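Local coordinates for protein endonuclease V (Homo sapiens, PDB 6OZE) that cleaves inosine-containing RNA as a metal-ion-dependent endoribonuclease with an RNase H-like fold, at residues Tyr71-Met76 with Arg104-Gly109; Glu98-Leu103 with Val136-Pro141. The protein carries 4 engineered substitutions. All coordinates share one frame; numbering follows the deposited sequence.

Interaction 1 (Tyr71-Met76 with Arg104-Gly109); sequences YEESRM and REKEPG
Lys106 NZ donates a hydrogen bond to Tyr71 OH at 2.6 Å, and this is the one hydrogen bond that links 71-76 to 104-109. The ammonium lies near the plane of the ring, at its edge, 3.4 Å from both CE1 and CZ; it meets the phenol through the oxygen and not over a face, so the geometry is not that of a cation-pi pair. Lys106 CE follows at 3.1 Å from the same Tyr71 OH, and the two side chains meet at a slant rather than end-on. Two torsions bring the groups together: Tyr71 holds CG anti to its backbone N (chi1 178°), which sends the ring out from the strand toward the helix end, and the lysine chain, otherwise extended, bends at chi3 (55°).

Glu73 OE1 stands 4.2 Å from Lys106 NZ, too far for a salt bridge, though the opposite charges probably attract. The other carboxylate oxygen, Glu73 OE2, takes a salt bridge from Arg75 NH1 at 2.9 Å, though the hydrogen bond within it is weak. Behind this polar pair, the Tyr71 side chain packs on Val61. A phenylalanine here would probably leave Lys106 NZ without this acceptor and the lysine chain freer to swing. With just 119 Å² buried, one charged hydrogen bond, probably aided by the nearby Glu73 carboxylate, ties the outermost strand 69-78 to the C-terminal end of helix 89-106 at the surface.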
loop_
_atom_site.group_PDB
_atom_site.type_symbol
_atom_site.label_atom_id
_atom_site.label_comp_id
_atom_site.label_asym_id
_atom_site.label_seq_id
_atom_site.Cartn_x
_atom_site.Cartn_y
_atom_site.Cartn_z
ATOM N N TYR A 71 -3.396 15.342 -8.796
ATOM C CA TYR A 71 -3.704 14.475 -9.927
ATOM C C TYR A 71 -4.609 13.363 -9.436
ATOM O O TYR A 71 -4.404 12.834 -8.340
ATOM C CB TYR A 71 -2.431 13.839 -10.503
ATOM C CG TYR A 71 -2.684 12.890 -11.659
ATOM C CD1 TYR A 71 -2.788 13.368 -12.946
ATOM C CD2 TYR A 71 -2.814 11.522 -11.449
ATOM C CE1 TYR A 71 -3.013 12.517 -14.009
ATOM C CE2 TYR A 71 -3.046 10.653 -12.525
ATOM C CZ TYR A 71 -3.147 11.167 -13.789
ATOM O OH TYR A 71 -3.371 10.329 -14.872
ATOM N N GLU A 72 -5.596 12.996 -10.246
ATOM C CA GLU A 72 -6.411 11.838 -9.915
ATOM C C GLU A 72 -6.881 11.167 -11.192
ATOM O O GLU A 72 -7.245 11.839 -12.161
ATOM C CB GLU A 72 -7.618 12.216 -9.046
ATOM C CG GLU A 72 -8.528 13.264 -9.643
ATOM C CD GLU A 72 -9.620 13.696 -8.681
ATOM O OE1 GLU A 72 -9.336 13.815 -7.469
ATOM O OE2 GLU A 72 -10.761 13.908 -9.136
ATOM N N GLU A 73 -6.851 9.834 -11.194
ATOM C CA GLU A 73 -7.381 9.080 -12.319
ATOM C C GLU A 73 -7.984 7.788 -11.796
ATOM O O GLU A 73 -7.363 7.098 -10.983
ATOM C CB GLU A 73 -6.292 8.792 -13.352
ATOM C CG GLU A 73 -6.794 8.022 -14.597
ATOM C CD GLU A 73 -7.763 8.816 -15.468
ATOM O OE1 GLU A 73 -7.772 10.063 -15.398
ATOM O OE2 GLU A 73 -8.507 8.184 -16.249
ATOM N N SER A 74 -9.194 7.466 -12.263
ATOM C CA SER A 74 -9.882 6.241 -11.872
ATOM C C SER A 74 -10.363 5.554 -13.135
ATOM O O SER A 74 -10.775 6.223 -14.088
ATOM C CB SER A 74 -11.113 6.543 -11.027
ATOM O OG SER A 74 -10.740 7.136 -9.785
ATOM N N ARG A 75 -10.308 4.225 -13.155
ATOM C CA ARG A 75 -10.770 3.475 -14.316
ATOM C C ARG A 75 -11.470 2.208 -13.857
ATOM O O ARG A 75 -10.950 1.485 -13.004
ATOM C CB ARG A 75 -9.597 3.110 -15.229
ATOM C CG ARG A 75 -8.948 4.306 -15.873
ATOM C CD ARG A 75 -8.809 4.104 -17.365
ATOM N NE ARG A 75 -7.409 3.962 -17.741
ATOM C CZ ARG A 75 -6.578 4.985 -17.891
ATOM N NH1 ARG A 75 -7.014 6.225 -17.701
ATOM N NH2 ARG A 75 -5.314 4.773 -18.233
ATOM N N MET A 76 -12.633 1.925 -14.439
ATOM C CA MET A 76 -13.260 0.628 -14.233
ATOM C C MET A 76 -12.480 -0.435 -14.993
ATOM O O MET A 76 -12.074 -0.226 -16.143
ATOM C CB MET A 76 -14.701 0.613 -14.749
ATOM C CG MET A 76 -15.665 1.621 -14.131
ATOM S SD MET A 76 -15.825 1.439 -12.328
ATOM C CE MET A 76 -16.589 -0.174 -12.232
ATOM N N ARG A 104 3.135 8.840 -16.126
ATOM C CA ARG A 104 4.536 9.084 -16.465
ATOM C C ARG A 104 4.686 9.670 -17.863
ATOM O O ARG A 104 5.596 10.472 -18.107
ATOM C CB ARG A 104 5.343 7.784 -16.341
ATOM C CG ARG A 104 6.837 7.988 -16.088
ATOM C CD ARG A 104 7.646 6.698 -16.264
ATOM N NE ARG A 104 7.235 5.620 -15.363
ATOM C CZ ARG A 104 7.803 5.359 -14.187
ATOM N NH1 ARG A 104 8.811 6.100 -13.749
ATOM N NH2 ARG A 104 7.361 4.352 -13.443
ATOM N N GLU A 105 3.800 9.297 -18.787
ATOM C CA GLU A 105 3.858 9.807 -20.150
ATOM C C GLU A 105 3.020 11.066 -20.337
ATOM O O GLU A 105 3.391 11.945 -21.124
ATOM C CB GLU A 105 3.402 8.719 -21.125
ATOM C CG GLU A 105 4.291 7.488 -21.114
ATOM C CD GLU A 105 3.723 6.342 -21.928
ATOM O OE1 GLU A 105 2.608 6.486 -22.475
ATOM O OE2 GLU A 105 4.393 5.291 -22.016
ATOM N N LYS A 106 1.894 11.169 -19.630
ATOM C CA LYS A 106 0.997 12.307 -19.795
ATOM C C LYS A 106 1.502 13.538 -19.046
ATOM O O LYS A 106 1.515 14.647 -19.593
ATOM C CB LYS A 106 -0.412 11.922 -19.334
ATOM C CG LYS A 106 -1.408 13.068 -19.256
ATOM C CD LYS A 106 -2.799 12.569 -18.869
ATOM C CE LYS A 106 -2.766 11.779 -17.569
ATOM N NZ LYS A 106 -4.133 11.420 -17.062
ATOM N N GLU A 107 1.927 13.365 -17.797
ATOM C CA GLU A 107 2.350 14.479 -16.947
ATOM C C GLU A 107 3.500 14.039 -16.051
ATOM O O GLU A 107 3.341 13.877 -14.831
ATOM C CB GLU A 107 1.179 15.022 -16.131
ATOM C CG GLU A 107 1.469 16.391 -15.569
ATOM C CD GLU A 107 2.221 17.253 -16.563
ATOM O OE1 GLU A 107 1.642 17.579 -17.621
ATOM O OE2 GLU A 107 3.397 17.582 -16.298
ATOM N N PRO A 108 4.692 13.854 -16.630
ATOM C CA PRO A 108 5.838 13.396 -15.827
ATOM C C PRO A 108 6.200 14.336 -14.694
ATOM O O PRO A 108 6.755 13.888 -13.684
ATOM C CB PRO A 108 6.971 13.280 -16.857
ATOM C CG PRO A 108 6.560 14.188 -17.979
ATOM C CD PRO A 108 5.062 14.098 -18.036
ATOM N N GLY A 109 5.897 15.626 -14.825
ATOM C CA GLY A 109 6.157 16.547 -13.737
ATOM C C GLY A 109 5.300 16.326 -12.510
ATOM O O GLY A 109 5.574 16.936 -11.472
#

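Interaction 2 (Glu98-Leu103 with Val136-Pro141); sequences ELVQQL and VLTDLP
Val100 CG1 and Leu140 CD1 meet tip to tip at 4.1 Å, and the same valine methyl lies 4.3 Å from Thr138 CG2. One branch of Val100 therefore serves both partners, and the contact is wholly apolar, burying 88 Å² over the two segments. The valine's torsion accounts for this: with chi1 at 174°, CG1 is anti to the backbone N and extends from helix 89-106 toward the other segment. Leu140 answers with CG anti to its own carbonyl carbon (chi1 -72°), which carries CD1 out to the valine. The backbones stay well apart, the nearest CA atoms being those of Val100 and Thr138 at 7.7 Å, so the side chains alone span the gap.

The next shell fixes Thr138 and Leu140. Thr138 turns its methyl to the valine while OG1 is occupied within its own helix, hydrogen-bonded to Leu134 O; Leu140 N adds a weak bond to Thr138 OG1 at 3.3 Å. Helix 130-138 ends here in a Schellman motif: Asp139, the C-prime residue with positive phi (51°), reverses the chain, its N approaching Val136 O in a weak bond at 3.4 Å while Leu140 N reaches back to Gly135 O. The turn delivers Leu140 to the same side as the Thr138 methyl. Further out, Asp139 OD1 is hydrogen-bonded to His205 NE2, and Pro141 pairs through its backbone with Leu115 as the chain enters strand 142-146.

In helix 89-106, Leu99 and Leu103 pack on strands 54-63 and 69-78, while Val100 points to the end of helix 130-138. All three touching residues are buried, and Thr138 OG1 and Asp139 OD1 find their hydrogen-bond partners away from Val100. Cohesion between the segments thus rests on dispersion and exclusion of water, with little directional constraint.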
loop_
_atom_site.group_PDB
_atom_site.type_symbol
_atom_site.label_atom_id
_atom_site.label_comp_id
_atom_site.label_asym_id
_atom_site.label_seq_id
_atom_site.Cartn_x
_atom_site.Cartn_y
_atom_site.Cartn_z
ATOM N N GLU A 98 -0.539 0.308 -15.113
ATOM C CA GLU A 98 -0.987 1.055 -16.281
ATOM C C GLU A 98 -1.331 2.501 -15.935
ATOM O O GLU A 98 -1.071 3.417 -16.727
ATOM C CB GLU A 98 -2.198 0.362 -16.903
ATOM C CG GLU A 98 -2.617 0.924 -18.234
ATOM C CD GLU A 98 -1.636 0.584 -19.346
ATOM O OE1 GLU A 98 -0.843 -0.368 -19.177
ATOM O OE2 GLU A 98 -1.665 1.272 -20.386
ATOM N N LEU A 99 -1.939 2.725 -14.767
ATOM C CA LEU A 99 -2.242 4.097 -14.369
ATOM C C LEU A 99 -0.967 4.894 -14.127
ATOM O O LEU A 99 -0.884 6.068 -14.506
ATOM C CB LEU A 99 -3.106 4.113 -13.104
ATOM C CG LEU A 99 -4.530 3.572 -13.275
ATOM C CD1 LEU A 99 -5.217 3.488 -11.893
ATOM C CD2 LEU A 99 -5.315 4.445 -14.222
ATOM N N VAL A 100 0.031 4.277 -13.488
ATOM C CA VAL A 100 1.287 4.981 -13.238
ATOM C C VAL A 100 1.976 5.321 -14.552
ATOM O O VAL A 100 2.479 6.437 -14.740
ATOM C CB VAL A 100 2.187 4.147 -12.306
ATOM C CG1 VAL A 100 3.554 4.813 -12.153
ATOM C CG2 VAL A 100 1.522 3.979 -10.955
ATOM N N GLN A 101 1.986 4.376 -15.500
ATOM C CA GLN A 101 2.631 4.649 -16.780
ATOM C C GLN A 101 1.901 5.736 -17.559
ATOM O O GLN A 101 2.542 6.600 -18.172
ATOM C CB GLN A 101 2.769 3.371 -17.608
ATOM C CG GLN A 101 3.633 3.565 -18.854
ATOM C CD GLN A 101 5.062 3.971 -18.510
ATOM O OE1 GLN A 101 5.585 3.619 -17.451
ATOM N NE2 GLN A 101 5.694 4.722 -19.406
ATOM N N GLN A 102 0.564 5.722 -17.548
ATOM C CA GLN A 102 -0.183 6.809 -18.171
ATOM C C GLN A 102 0.244 8.160 -17.609
ATOM O O GLN A 102 0.475 9.119 -18.358
ATOM C CB GLN A 102 -1.686 6.610 -17.973
ATOM C CG GLN A 102 -2.495 7.835 -18.388
ATOM C CD GLN A 102 -3.931 7.809 -17.905
ATOM O OE1 GLN A 102 -4.294 7.018 -17.036
ATOM N NE2 GLN A 102 -4.761 8.684 -18.468
ATOM N N LEU A 103 0.357 8.251 -16.286
ATOM C CA LEU A 103 0.821 9.491 -15.671
ATOM C C LEU A 103 2.236 9.832 -16.133
ATOM O O LEU A 103 2.520 10.975 -16.501
ATOM C CB LEU A 103 0.754 9.358 -14.150
ATOM C CG LEU A 103 1.225 10.598 -13.385
ATOM C CD1 LEU A 103 0.437 11.828 -13.824
ATOM C CD2 LEU A 103 1.113 10.360 -11.879
ATOM N N VAL A 136 8.455 -2.906 -7.202
ATOM C CA VAL A 136 9.545 -3.421 -8.030
ATOM C C VAL A 136 9.283 -3.135 -9.505
ATOM O O VAL A 136 10.197 -2.792 -10.263
ATOM C CB VAL A 136 9.766 -4.924 -7.757
ATOM C CG1 VAL A 136 10.586 -5.568 -8.862
ATOM C CG2 VAL A 136 10.454 -5.127 -6.406
ATOM N N LEU A 137 8.023 -3.289 -9.936
ATOM C CA LEU A 137 7.708 -3.125 -11.352
ATOM C C LEU A 137 7.683 -1.658 -11.776
ATOM O O LEU A 137 8.092 -1.346 -12.896
ATOM C CB LEU A 137 6.390 -3.827 -11.676
ATOM C CG LEU A 137 6.457 -5.357 -11.693
ATOM C CD1 LEU A 137 5.065 -5.928 -11.907
ATOM C CD2 LEU A 137 7.404 -5.866 -12.779
ATOM N N THR A 138 7.234 -0.749 -10.905
ATOM C CA THR A 138 7.328 0.679 -11.204
ATOM C C THR A 138 8.703 1.254 -10.894
ATOM O O THR A 138 9.015 2.354 -11.368
ATOM C CB THR A 138 6.305 1.480 -10.394
ATOM O OG1 THR A 138 6.559 1.312 -8.997
ATOM C CG2 THR A 138 4.881 1.030 -10.712
ATOM N N ASP A 139 9.527 0.527 -10.127
ATOM C CA ASP A 139 10.776 1.044 -9.551
ATOM C C ASP A 139 10.551 2.359 -8.810
ATOM O O ASP A 139 11.308 3.316 -8.957
ATOM C CB ASP A 139 11.892 1.170 -10.579
ATOM C CG ASP A 139 13.266 1.156 -9.938
ATOM O OD1 ASP A 139 13.413 0.559 -8.843
ATOM O OD2 ASP A 139 14.193 1.749 -10.524
ATOM N N LEU A 140 9.481 2.410 -8.033
ATOM C CA LEU A 140 9.209 3.564 -7.200
ATOM C C LEU A 140 9.244 3.148 -5.738
ATOM O O LEU A 140 8.859 2.026 -5.398
ATOM C CB LEU A 140 7.821 4.141 -7.491
ATOM C CG LEU A 140 7.603 4.888 -8.807
ATOM C CD1 LEU A 140 6.125 5.239 -8.948
ATOM C CD2 LEU A 140 8.479 6.140 -8.860
ATOM N N PRO A 141 9.704 4.025 -4.852
ATOM C CA PRO A 141 9.507 3.784 -3.423
ATOM C C PRO A 141 8.037 3.531 -3.143
ATOM O O PRO A 141 7.156 4.257 -3.618
ATOM C CB PRO A 141 9.982 5.094 -2.788
ATOM C CG PRO A 141 11.016 5.615 -3.758
ATOM C CD PRO A 141 10.429 5.282 -5.114
#

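Overall arrangement
Helix 89-106 is common to both contacts, whose centres lie 10 Å apart: interaction 1 uses its C-terminal end against strand 69-78, interaction 2 the preceding turns against the end of helix 130-138. The helix thus bridges the edge of the mixed RNase H-like sheet and a second helix. Direct links join the two sites: Tyr71 CE1 lies 3.5 Å from Leu103 CD1, Arg75 NH2 lies 2.7 Å from Gln102 OE1 in a weak hydrogen bond, and Arg104 NH2 is 3.3 Å from Thr138 O, also weakly bonded. Neither contact supplies a residue to the two sodium sites, formed by Leu37, Gln38 and Phe64 and by Arg166, Leu168 and Gln169.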